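Local coordinates for pheromone cOB1/lipoprotein, YaeC family (Enterococcus faecalis, PDB 4EF1), which probably binds methionine as the lipid-linked receptor of an uptake system, and apparently also serves as the precursor of the pheromone cOB1, at residues Gln59-Pro62 with Phe63-Ala67; Ser108-Val111 with Ser112-Pro115; Ala159-Thr162 with Thr163-Asp166; Asn213-Asn216 with Val217-Val221. All blocks are in the same frame, centred on the assembly; numbering follows the deposited sequence.

Contact 1 (Gln59-Pro62 with Phe63-Ala67). With MSE (selenomethionine), chain C.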
loop_
_atom_site.group_PDB
_atom_site.type_symbol
_atom_site.label_atom_id
_atom_site.label_comp_id
_atom_site.label_asym_id
_atom_site.label_seq_id
_atom_site.Cartn_x
_atom_site.Cartn_y
_atom_site.Cartn_z
ATOM N N GLN A 59 -2.524 -5.177 -2.174
ATOM C CA GLN A 59 -1.961 -5.305 -0.808
ATOM C C GLN A 59 -0.498 -5.681 -0.768
ATOM O O GLN A 59 -0.002 -6.335 -1.691
ATOM C CB GLN A 59 -2.731 -6.375 -0.032
ATOM C CG GLN A 59 -2.572 -7.808 -0.510
ATOM C CD GLN A 59 -3.633 -8.782 -0.006
ATOM O OE1 GLN A 59 -4.008 -8.764 1.173
ATOM N NE2 GLN A 59 -4.128 -9.652 -0.919
ATOM N N HIS A 60 0.153 -5.325 0.347
ATOM C CA HIS A 60 1.504 -5.746 0.667
ATOM C C HIS A 60 1.476 -6.985 1.548
ATOM O O HIS A 60 0.422 -7.352 2.035
ATOM C CB HIS A 60 2.337 -4.594 1.270
ATOM C CG HIS A 60 1.706 -3.872 2.458
ATOM N ND1 HIS A 60 1.402 -4.501 3.622
ATOM C CD2 HIS A 60 1.484 -2.522 2.677
ATOM C CE1 HIS A 60 0.916 -3.600 4.517
ATOM N NE2 HIS A 60 0.966 -2.389 3.948
ATOM N N VAL A 61 2.618 -7.654 1.709
ATOM C CA VAL A 61 2.717 -8.942 2.423
ATOM C C VAL A 61 2.302 -8.900 3.900
ATOM O O VAL A 61 1.582 -9.766 4.353
ATOM C CB VAL A 61 4.107 -9.633 2.255
ATOM C CG1 VAL A 61 4.228 -10.893 3.130
ATOM C CG2 VAL A 61 4.340 -10.009 0.778
ATOM N N PRO A 62 2.738 -7.874 4.653
ATOM C CA PRO A 62 2.248 -7.841 6.039
ATOM C C PRO A 62 0.702 -7.742 6.153
ATOM O O PRO A 62 0.094 -8.408 6.998
ATOM C CB PRO A 62 2.984 -6.627 6.629
ATOM C CG PRO A 62 4.227 -6.498 5.819
ATOM C CD PRO A 62 3.815 -6.891 4.415
ATOM N N PHE A 63 0.066 -6.972 5.262
ATOM C CA PHE A 63 -1.372 -6.871 5.251
ATOM C C PHE A 63 -1.970 -8.243 4.856
ATOM O O PHE A 63 -2.901 -8.715 5.475
ATOM C CB PHE A 63 -1.840 -5.800 4.264
ATOM C CG PHE A 63 -3.334 -5.609 4.254
ATOM C CD1 PHE A 63 -4.129 -6.413 3.479
ATOM C CD2 PHE A 63 -3.925 -4.610 5.013
ATOM C CE1 PHE A 63 -5.515 -6.261 3.474
ATOM C CE2 PHE A 63 -5.303 -4.439 5.015
ATOM C CZ PHE A 63 -6.107 -5.261 4.235
ATOM N N PHE A 64 -1.423 -8.819 3.778
ATOM C CA PHE A 64 -1.821 -10.146 3.262
ATOM C C PHE A 64 -1.810 -11.197 4.397
ATOM O O PHE A 64 -2.804 -11.956 4.580
ATOM C CB PHE A 64 -0.862 -10.534 2.103
ATOM C CG PHE A 64 -1.046 -11.923 1.554
ATOM C CD1 PHE A 64 -2.016 -12.182 0.604
ATOM C CD2 PHE A 64 -0.213 -12.962 1.952
ATOM C CE1 PHE A 64 -2.190 -13.456 0.099
ATOM C CE2 PHE A 64 -0.372 -14.242 1.448
ATOM C CZ PHE A 64 -1.369 -14.497 0.523
ATOM N N ASN A 65 -0.707 -11.263 5.136
ATOM C CA ASN A 65 -0.574 -12.274 6.232
ATOM C C ASN A 65 -1.621 -12.062 7.331
ATOM O O ASN A 65 -2.207 -13.034 7.871
ATOM C CB ASN A 65 0.829 -12.248 6.853
ATOM C CG ASN A 65 1.931 -12.745 5.908
ATOM O OD1 ASN A 65 1.673 -13.364 4.881
ATOM N ND2 ASN A 65 3.171 -12.423 6.245
ATOM N N GLU A 66 -1.846 -10.807 7.690
ATOM C CA GLU A 66 -2.895 -10.509 8.684
ATOM C C GLU A 66 -4.288 -10.948 8.188
ATOM O O GLU A 66 -5.044 -11.527 8.944
ATOM C CB GLU A 66 -2.915 -9.042 9.007
ATOM C CG GLU A 66 -4.039 -8.756 9.966
ATOM C CD GLU A 66 -4.111 -7.338 10.302
ATOM O OE1 GLU A 66 -4.577 -6.574 9.415
ATOM O OE2 GLU A 66 -3.735 -7.011 11.438
ATOM N N ALA A 67 -4.600 -10.628 6.924
ATOM C CA ALA A 67 -5.861 -10.969 6.311
ATOM C C ALA A 67 -6.059 -12.494 6.239
ATOM O O ALA A 67 -7.161 -12.983 6.494
ATOM C CB ALA A 67 -5.985 -10.321 4.912
HETATM N N MSE C 301 -1.242 0.345 -1.781
HETATM C CA MSE C 301 -1.121 0.268 -0.270
HETATM C C MSE C 301 0.294 0.571 0.230
HETATM O O MSE C 301 1.271 0.076 -0.353
HETATM O OXT MSE C 301 0.469 1.253 1.276
HETATM C CB MSE C 301 -1.611 -1.072 0.276
HETATM C CG MSE C 301 -1.683 -1.172 1.805
HETATM SE SE MSE C 301 -2.037 -2.982 2.354
HETATM C CE MSE C 301 -3.911 -3.178 1.710
#
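Phe63, in the first turn of helix 61-71, has its backbone N held by the ring of His60: N to His60 ND1 is 3.3 Å, with an N-H...acceptor angle of 154° and the donor somewhat tilted from the imidazole plane. This is an N-cap made by a histidine side chain. It is reached because CG of His60 lies between its own backbone N and carbonyl carbon (chi1 52°), which turns ND1 back over the helix start. The other ring nitrogen, NE2, is hydrogen-bonded to Asp113, so the imidazole is fixed at both nitrogens. In Phe63, CG opposite the backbone N carries the ring to the ligand methyl. The selenomethionine CE sits 3.4 Å above the plane over the centre of the phenyl ring, while SE lies at the same height over the centre of the His60 ring. The ligand's end is thus bordered by two aromatic faces, consistent with a methionine-binding pocket. In this periplasmic-binding-protein family the ligand lies between two lobes. At the phenyl edge, Gln59 OE1 lies in plane, 3.3 Å from Phe63 CD1; its amide is turned 57° from the ring, and NE2 is bonded to Asn45. The next residue, Phe64, gives its N to His60 O at 2.9 Å, and its ring edge meets the Gln59 amide, the two planes nearly perpendicular. Asn65 N bonds to Val61 O at 2.8 Å, and its ND2 crosses Val61 CG1 at a slant, 3.6 Å away. Glu66 N follows, bonded to Pro62 O at 3.2 Å.

Contact 2 (Ser108-Val111 with Ser112-Pro115)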
loop_
_atom_site.group_PDB
_atom_site.type_symbol
_atom_site.label_atom_id
_atom_site.label_comp_id
_atom_site.label_asym_id
_atom_site.label_seq_id
_atom_site.Cartn_x
_atom_site.Cartn_y
_atom_site.Cartn_z
ATOM N N SER A 108 -4.547 5.000 9.858
ATOM C CA SER A 108 -5.701 4.099 9.691
ATOM C C SER A 108 -5.724 2.987 10.766
ATOM O O SER A 108 -4.768 2.815 11.514
ATOM C CB SER A 108 -5.731 3.450 8.303
ATOM O OG SER A 108 -4.907 2.317 8.274
ATOM N N SER A 109 -6.820 2.243 10.818
ATOM C CA SER A 109 -6.968 1.080 11.699
ATOM C C SER A 109 -6.215 -0.173 11.219
ATOM O O SER A 109 -6.262 -1.205 11.897
ATOM C CB SER A 109 -8.459 0.734 11.809
ATOM O OG SER A 109 -8.983 0.557 10.494
ATOM N N SER A 110 -5.533 -0.095 10.079
ATOM C CA SER A 110 -4.829 -1.226 9.512
ATOM C C SER A 110 -3.500 -1.380 10.247
ATOM O O SER A 110 -2.556 -0.637 10.002
ATOM C CB SER A 110 -4.625 -1.076 7.998
ATOM O OG SER A 110 -3.969 -2.213 7.425
ATOM N N VAL A 111 -3.450 -2.384 11.144
ATOM C CA VAL A 111 -2.330 -2.549 12.075
ATOM C C VAL A 111 -1.001 -2.806 11.384
ATOM O O VAL A 111 0.071 -2.390 11.877
ATOM C CB VAL A 111 -2.627 -3.643 13.169
ATOM C CG1 VAL A 111 -3.918 -3.358 13.942
ATOM C CG2 VAL A 111 -2.728 -4.989 12.558
ATOM N N SER A 112 -1.046 -3.458 10.222
ATOM C CA SER A 112 0.180 -3.733 9.500
ATOM C C SER A 112 0.885 -2.474 8.931
ATOM O O SER A 112 2.044 -2.572 8.554
ATOM C CB SER A 112 -0.003 -4.819 8.444
ATOM O OG SER A 112 -0.834 -4.425 7.386
ATOM N N ASP A 113 0.206 -1.323 8.855
ATOM C CA ASP A 113 0.841 -0.051 8.444
ATOM C C ASP A 113 1.370 0.743 9.646
ATOM O O ASP A 113 2.028 1.754 9.463
ATOM C CB ASP A 113 -0.134 0.851 7.665
ATOM C CG ASP A 113 -0.348 0.414 6.219
ATOM O OD1 ASP A 113 0.573 -0.180 5.614
ATOM O OD2 ASP A 113 -1.427 0.719 5.667
ATOM N N TRP A 114 1.059 0.308 10.855
ATOM C CA TRP A 114 1.501 1.042 12.066
ATOM C C TRP A 114 2.988 1.180 12.186
ATOM O O TRP A 114 3.444 2.257 12.518
ATOM C CB TRP A 114 0.921 0.462 13.356
ATOM C CG TRP A 114 -0.586 0.574 13.451
ATOM C CD1 TRP A 114 -1.464 1.199 12.570
ATOM C CD2 TRP A 114 -1.427 0.110 14.543
ATOM N NE1 TRP A 114 -2.743 1.140 13.024
ATOM C CE2 TRP A 114 -2.798 0.487 14.191
ATOM C CE3 TRP A 114 -1.198 -0.574 15.722
ATOM C CZ2 TRP A 114 -3.863 0.200 15.014
ATOM C CZ3 TRP A 114 -2.273 -0.886 16.525
ATOM C CH2 TRP A 114 -3.583 -0.521 16.177
ATOM N N PRO A 115 3.753 0.102 11.902
ATOM C CA PRO A 115 5.199 0.230 11.929
ATOM C C PRO A 115 5.804 1.296 11.000
ATOM O O PRO A 115 6.924 1.765 11.256
ATOM C CB PRO A 115 5.681 -1.162 11.516
ATOM C CG PRO A 115 4.597 -2.100 11.958
ATOM C CD PRO A 115 3.350 -1.305 11.645
HETATM O O HOH W 1 -3.256 2.747 6.345
HETATM O O HOH W 2 -3.323 -4.370 8.506
HETATM O O HOH W 3 -3.262 -1.275 5.076
#
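Trp114 folds its indole back over Val111. The Val111 CA lies 3.6 Å from the centroid of the five-membered ring, 5° off its normal, a CH-pi contact, and Val111 CG1 covers the same system further out, 3.6 Å from Trp114 CH2. At the ring's edge NE1 donates to Ser108 O at 3.0 Å; the acceptor is in the indole plane, and the N-H...O angle is 162°. This bond and the valine help fix the rotation of the ring, which Phe140 and His154 also meet. The backbone between them turns tightly: Asp113 N reaches Ser110 O, and Trp114 N reaches Val111 O, the i to i+3 spacing of the 3-10 turn that leads from strand 104-108 into helix 114-123. Before that turn, Ser108 OG accepts from Ser110 N at 3.1 Å, forming an ST turn. A second shell of water joins the hydroxyls to Asp113: one water links Ser108 OG to OD2, donating to OD2 at 2.8 Å, and another bridges Ser110 OG and the same oxygen. A third joins Ser110 OG with Ser112 N. Besides meeting His60, Asp113 OD1 forms a salt bridge with Arg116, and OD2 bonds to Asn176; both belong to the selenomethionine pocket.

Contact 3 (Ala159-Thr162 with Thr163-Asp166)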
loop_
_atom_site.group_PDB
_atom_site.type_symbol
_atom_site.label_atom_id
_atom_site.label_comp_id
_atom_site.label_asym_id
_atom_site.label_seq_id
_atom_site.Cartn_x
_atom_site.Cartn_y
_atom_site.Cartn_z
ATOM N N ALA A 159 -9.605 4.045 3.621
ATOM C CA ALA A 159 -10.288 4.835 2.574
ATOM C C ALA A 159 -10.717 6.244 3.031
ATOM O O ALA A 159 -11.055 7.071 2.203
ATOM C CB ALA A 159 -11.495 4.069 2.053
ATOM N N ILE A 160 -10.724 6.545 4.331
ATOM C CA ILE A 160 -11.166 7.894 4.735
ATOM C C ILE A 160 -10.010 8.815 5.183
ATOM O O ILE A 160 -10.249 9.963 5.537
ATOM C CB ILE A 160 -12.321 7.900 5.776
ATOM C CG1 ILE A 160 -11.807 7.726 7.215
ATOM C CG2 ILE A 160 -13.444 6.920 5.390
ATOM C CD1 ILE A 160 -12.627 8.460 8.249
HETATM N N MSE A 161 -8.772 8.359 5.068
HETATM C CA MSE A 161 -7.633 9.124 5.569
HETATM C C MSE A 161 -7.479 10.431 4.793
HETATM O O MSE A 161 -7.096 11.441 5.386
HETATM C CB MSE A 161 -6.337 8.314 5.556
HETATM C CG MSE A 161 -6.423 6.983 6.309
HETATM SE SE MSE A 161 -7.176 7.103 8.065
HETATM C CE MSE A 161 -5.867 8.309 8.826
ATOM N N THR A 162 -7.767 10.417 3.487
ATOM C CA THR A 162 -7.751 11.645 2.711
ATOM C C THR A 162 -8.806 12.659 3.172
ATOM O O THR A 162 -8.596 13.882 3.066
ATOM C CB THR A 162 -7.881 11.389 1.198
ATOM O OG1 THR A 162 -9.102 10.696 0.903
ATOM C CG2 THR A 162 -6.658 10.566 0.678
ATOM N N THR A 163 -9.930 12.178 3.675
ATOM C CA THR A 163 -10.955 13.067 4.253
ATOM C C THR A 163 -10.449 13.760 5.518
ATOM O O THR A 163 -10.622 14.967 5.680
ATOM C CB THR A 163 -12.256 12.290 4.514
ATOM O OG1 THR A 163 -12.658 11.722 3.267
ATOM C CG2 THR A 163 -13.378 13.182 5.078
ATOM N N LEU A 164 -9.839 12.984 6.410
ATOM C CA LEU A 164 -9.250 13.543 7.625
ATOM C C LEU A 164 -8.211 14.647 7.293
ATOM O O LEU A 164 -8.197 15.707 7.924
ATOM C CB LEU A 164 -8.623 12.444 8.477
ATOM C CG LEU A 164 -9.664 11.509 9.121
ATOM C CD1 LEU A 164 -9.005 10.329 9.790
ATOM C CD2 LEU A 164 -10.563 12.252 10.085
ATOM N N TYR A 165 -7.386 14.383 6.296
ATOM C CA TYR A 165 -6.410 15.349 5.826
ATOM C C TYR A 165 -7.092 16.615 5.301
ATOM O O TYR A 165 -6.723 17.738 5.705
ATOM C CB TYR A 165 -5.525 14.714 4.730
ATOM C CG TYR A 165 -4.771 15.706 3.883
ATOM C CD1 TYR A 165 -3.610 16.329 4.363
ATOM C CD2 TYR A 165 -5.234 16.047 2.603
ATOM C CE1 TYR A 165 -2.916 17.260 3.577
ATOM C CE2 TYR A 165 -4.563 16.975 1.823
ATOM C CZ TYR A 165 -3.410 17.585 2.319
ATOM O OH TYR A 165 -2.756 18.461 1.533
ATOM N N ASP A 166 -8.090 16.426 4.431
ATOM C CA ASP A 166 -8.802 17.549 3.821
ATOM C C ASP A 166 -9.554 18.391 4.901
ATOM O O ASP A 166 -9.546 19.612 4.833
ATOM C CB ASP A 166 -9.693 17.098 2.649
ATOM C CG ASP A 166 -9.961 18.224 1.654
ATOM O OD1 ASP A 166 -8.985 18.858 1.189
ATOM O OD2 ASP A 166 -11.143 18.463 1.320
HETATM O O HOH W 4 -10.845 12.690 0.477
#
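Thr162 O accepts from Asp166 N at 2.9 Å with an N-H...O angle of 158°, Met161 O from Tyr165 N at 3.1 Å, and Ile160 O from Leu164 N at 3.2 Å, all in the i to i+4 pattern of an alpha-helix. Thr163 N also approaches Ile160 O, at 2.9 Å, in a weak bond bent to 123°, so one carbonyl serves two successive amides at the start of helix 161-166. On the outer side, a water bonds to Thr162 OG1 at 2.7 Å and only weakly to Thr163 OG1. With Thr162 OG1 between its backbone N and carbonyl carbon (chi1 59°), the hydroxyl is turned to where this water can join the neighbouring threonines. This is the helix of a beta-alpha-beta crossover joining parallel strands 151-156 and 172-175, with 104-108 between them, and its inner face rests on that sheet. There Met161, a selenomethionine residue of the chain, is bent at both chi2 and chi3, which folds its tail back so that CE meets Leu164 CD1 at 3.9 Å, the two side chains crossing at a slant. Both also pack on Tyr106 and Ser156, and Met161 reaches Val173. Nearer the surface, Ile160 CD1 is a looser neighbour of Leu164 CG, at 4.3 Å. At the far end Tyr165 leans on Ile175 and Leu185, while Asp166 OD1, in one of two conformers, forms a salt bridge with Lys91.

Contact 4 (Asn213-Asn216 with Val217-Val221)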
loop_
_atom_site.group_PDB
_atom_site.type_symbol
_atom_site.label_atom_id
_atom_site.label_comp_id
_atom_site.label_asym_id
_atom_site.label_seq_id
_atom_site.Cartn_x
_atom_site.Cartn_y
_atom_site.Cartn_z
ATOM N N ASN A 213 0.216 -22.229 -9.364
ATOM C CA ASN A 213 1.024 -22.485 -10.558
ATOM C C ASN A 213 0.366 -22.074 -11.862
ATOM O O ASN A 213 0.780 -22.533 -12.901
ATOM C CB ASN A 213 1.383 -23.971 -10.623
ATOM C CG ASN A 213 2.024 -24.464 -9.344
ATOM O OD1 ASN A 213 2.874 -23.785 -8.770
ATOM N ND2 ASN A 213 1.629 -25.661 -8.893
ATOM N N ASN A 214 -0.612 -21.178 -11.809
ATOM C CA ASN A 214 -1.351 -20.789 -12.991
ATOM C C ASN A 214 -0.415 -20.035 -13.902
ATOM O O ASN A 214 0.210 -19.073 -13.472
ATOM C CB ASN A 214 -2.538 -19.920 -12.619
ATOM C CG ASN A 214 -3.375 -19.557 -13.810
ATOM O OD1 ASN A 214 -3.027 -18.639 -14.555
ATOM N ND2 ASN A 214 -4.515 -20.262 -13.993
ATOM N N GLU A 215 -0.279 -20.519 -15.135
ATOM C CA GLU A 215 0.661 -19.965 -16.122
ATOM C C GLU A 215 0.290 -18.552 -16.509
ATOM O O GLU A 215 1.181 -17.711 -16.774
ATOM C CB GLU A 215 0.664 -20.834 -17.387
ATOM C CG GLU A 215 1.645 -20.428 -18.483
ATOM C CD GLU A 215 1.346 -21.076 -19.838
ATOM O OE1 GLU A 215 0.165 -21.385 -20.136
ATOM O OE2 GLU A 215 2.293 -21.263 -20.628
ATOM N N ASN A 216 -1.008 -18.267 -16.569
ATOM C CA ASN A 216 -1.457 -16.918 -16.968
ATOM C C ASN A 216 -1.162 -15.864 -15.924
ATOM O O ASN A 216 -0.860 -14.715 -16.257
ATOM C CB ASN A 216 -2.919 -16.902 -17.381
ATOM C CG ASN A 216 -3.155 -17.577 -18.739
ATOM O OD1 ASN A 216 -2.227 -17.768 -19.534
ATOM N ND2 ASN A 216 -4.406 -17.906 -19.014
ATOM N N VAL A 217 -1.242 -16.257 -14.656
ATOM C CA VAL A 217 -0.841 -15.378 -13.563
ATOM C C VAL A 217 0.651 -15.053 -13.684
ATOM O O VAL A 217 1.038 -13.907 -13.475
ATOM C CB VAL A 217 -1.169 -15.997 -12.177
ATOM C CG1 VAL A 217 -0.549 -15.178 -11.061
ATOM C CG2 VAL A 217 -2.685 -16.002 -11.998
ATOM N N LYS A 218 1.456 -16.070 -14.005
ATOM C CA LYS A 218 2.899 -15.896 -14.172
ATOM C C LYS A 218 3.205 -14.966 -15.352
ATOM O O LYS A 218 4.082 -14.144 -15.262
ATOM C CB LYS A 218 3.617 -17.243 -14.273
ATOM C CG LYS A 218 3.561 -17.981 -12.923
ATOM C CD LYS A 218 4.456 -19.203 -12.770
ATOM C CE LYS A 218 4.132 -20.365 -13.686
ATOM N NZ LYS A 218 4.782 -21.607 -13.181
ATOM N N LYS A 219 2.454 -15.086 -16.428
ATOM C CA LYS A 219 2.633 -14.194 -17.596
ATOM C C LYS A 219 2.401 -12.741 -17.187
ATOM O O LYS A 219 3.161 -11.850 -17.575
ATOM C CB LYS A 219 1.667 -14.586 -18.735
ATOM C CG LYS A 219 2.126 -15.774 -19.575
ATOM C CD LYS A 219 1.034 -16.199 -20.538
ATOM C CE LYS A 219 1.436 -17.445 -21.260
ATOM N NZ LYS A 219 0.396 -17.696 -22.290
ATOM N N LEU A 220 1.348 -12.530 -16.397
ATOM C CA LEU A 220 1.010 -11.217 -15.859
ATOM C C LEU A 220 2.093 -10.663 -14.998
ATOM O O LEU A 220 2.482 -9.535 -15.180
ATOM C CB LEU A 220 -0.287 -11.239 -15.046
ATOM C CG LEU A 220 -0.717 -9.928 -14.356
ATOM C CD1 LEU A 220 -0.908 -8.771 -15.332
ATOM C CD2 LEU A 220 -1.999 -10.251 -13.630
ATOM N N VAL A 221 2.577 -11.449 -14.045
ATOM C CA VAL A 221 3.671 -10.986 -13.183
ATOM C C VAL A 221 4.910 -10.593 -13.979
ATOM O O VAL A 221 5.544 -9.605 -13.661
ATOM C CB VAL A 221 4.026 -12.029 -12.067
ATOM C CG1 VAL A 221 5.260 -11.586 -11.266
ATOM C CG2 VAL A 221 2.834 -12.226 -11.151
#
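Asn214 is the N-cap of helix 215-225, and its OD1 takes the N-H of Val217 at 3.0 Å, with the donor in the amide's carbonyl plane and on a lone pair. The same oxygen also receives a weak, strongly bent bond from Asn216 N. The group gets there because Asn214 CG points opposite its own backbone N (chi1 -177°), while chi2 of -80° swings OD1 toward the amides at the helix start. The amide meets the valine at about a right angle, with Val217 CG2 3.7 Å from Asn214 OD1. The backbone O of Asn214 starts the regular helical bonding, accepting from Lys218 N at 3.3 Å; Glu215 O and Asn216 O continue it with Lys219 N and Leu220 N.

On the outer face, Lys219 runs extended beyond CG. Its CE crosses the Glu215 carboxylate, 3.9 Å from CD, yet NZ stays 4.3 Å from Glu215 OE1, beyond a salt bridge, so any attraction between these charges is probably modest. Instead NZ is hydrogen-bonded to the backbone O of Glu29. Asn216, its CG beside the backbone N and opposite the carbonyl carbon (chi1 -72°), lies alongside the lysine and points the same way, OD1 3.8 Å from Lys219 CD.

The inner face lies against the six-stranded sheet: Val217 packs on Leu6, Ala78 and Val207, Leu220 on Leu6 and Val8, and Val221 on Ile81 and Ile205, while Asn216 and Lys219 lean on Val31 of the edge strand 31-37.

Overall arrangement
Contacts 1 and 2 meet beside the selenomethionine, their centres 11 Å apart. They are joined by a probable hydrogen bond of 2.8 Å from His60 NE2 to Asp113 OD1 and by packing of Phe63 CA on Ser112 OG at 3.3 Å. Contact 1 supplies Gln59, His60 and Phe63 to the pocket; contact 2 places Asp113 about 4 Å from the ligand. Contact 3 stands one layer further out, touching contact 2 where Met161 CE meets Ser108 N at 3.7 Å, with the Met161 side chain about 10 Å from the ligand. Contact 4 is remote, its centre 20 Å from that of contact 1 and 35 Å from that of contact 3.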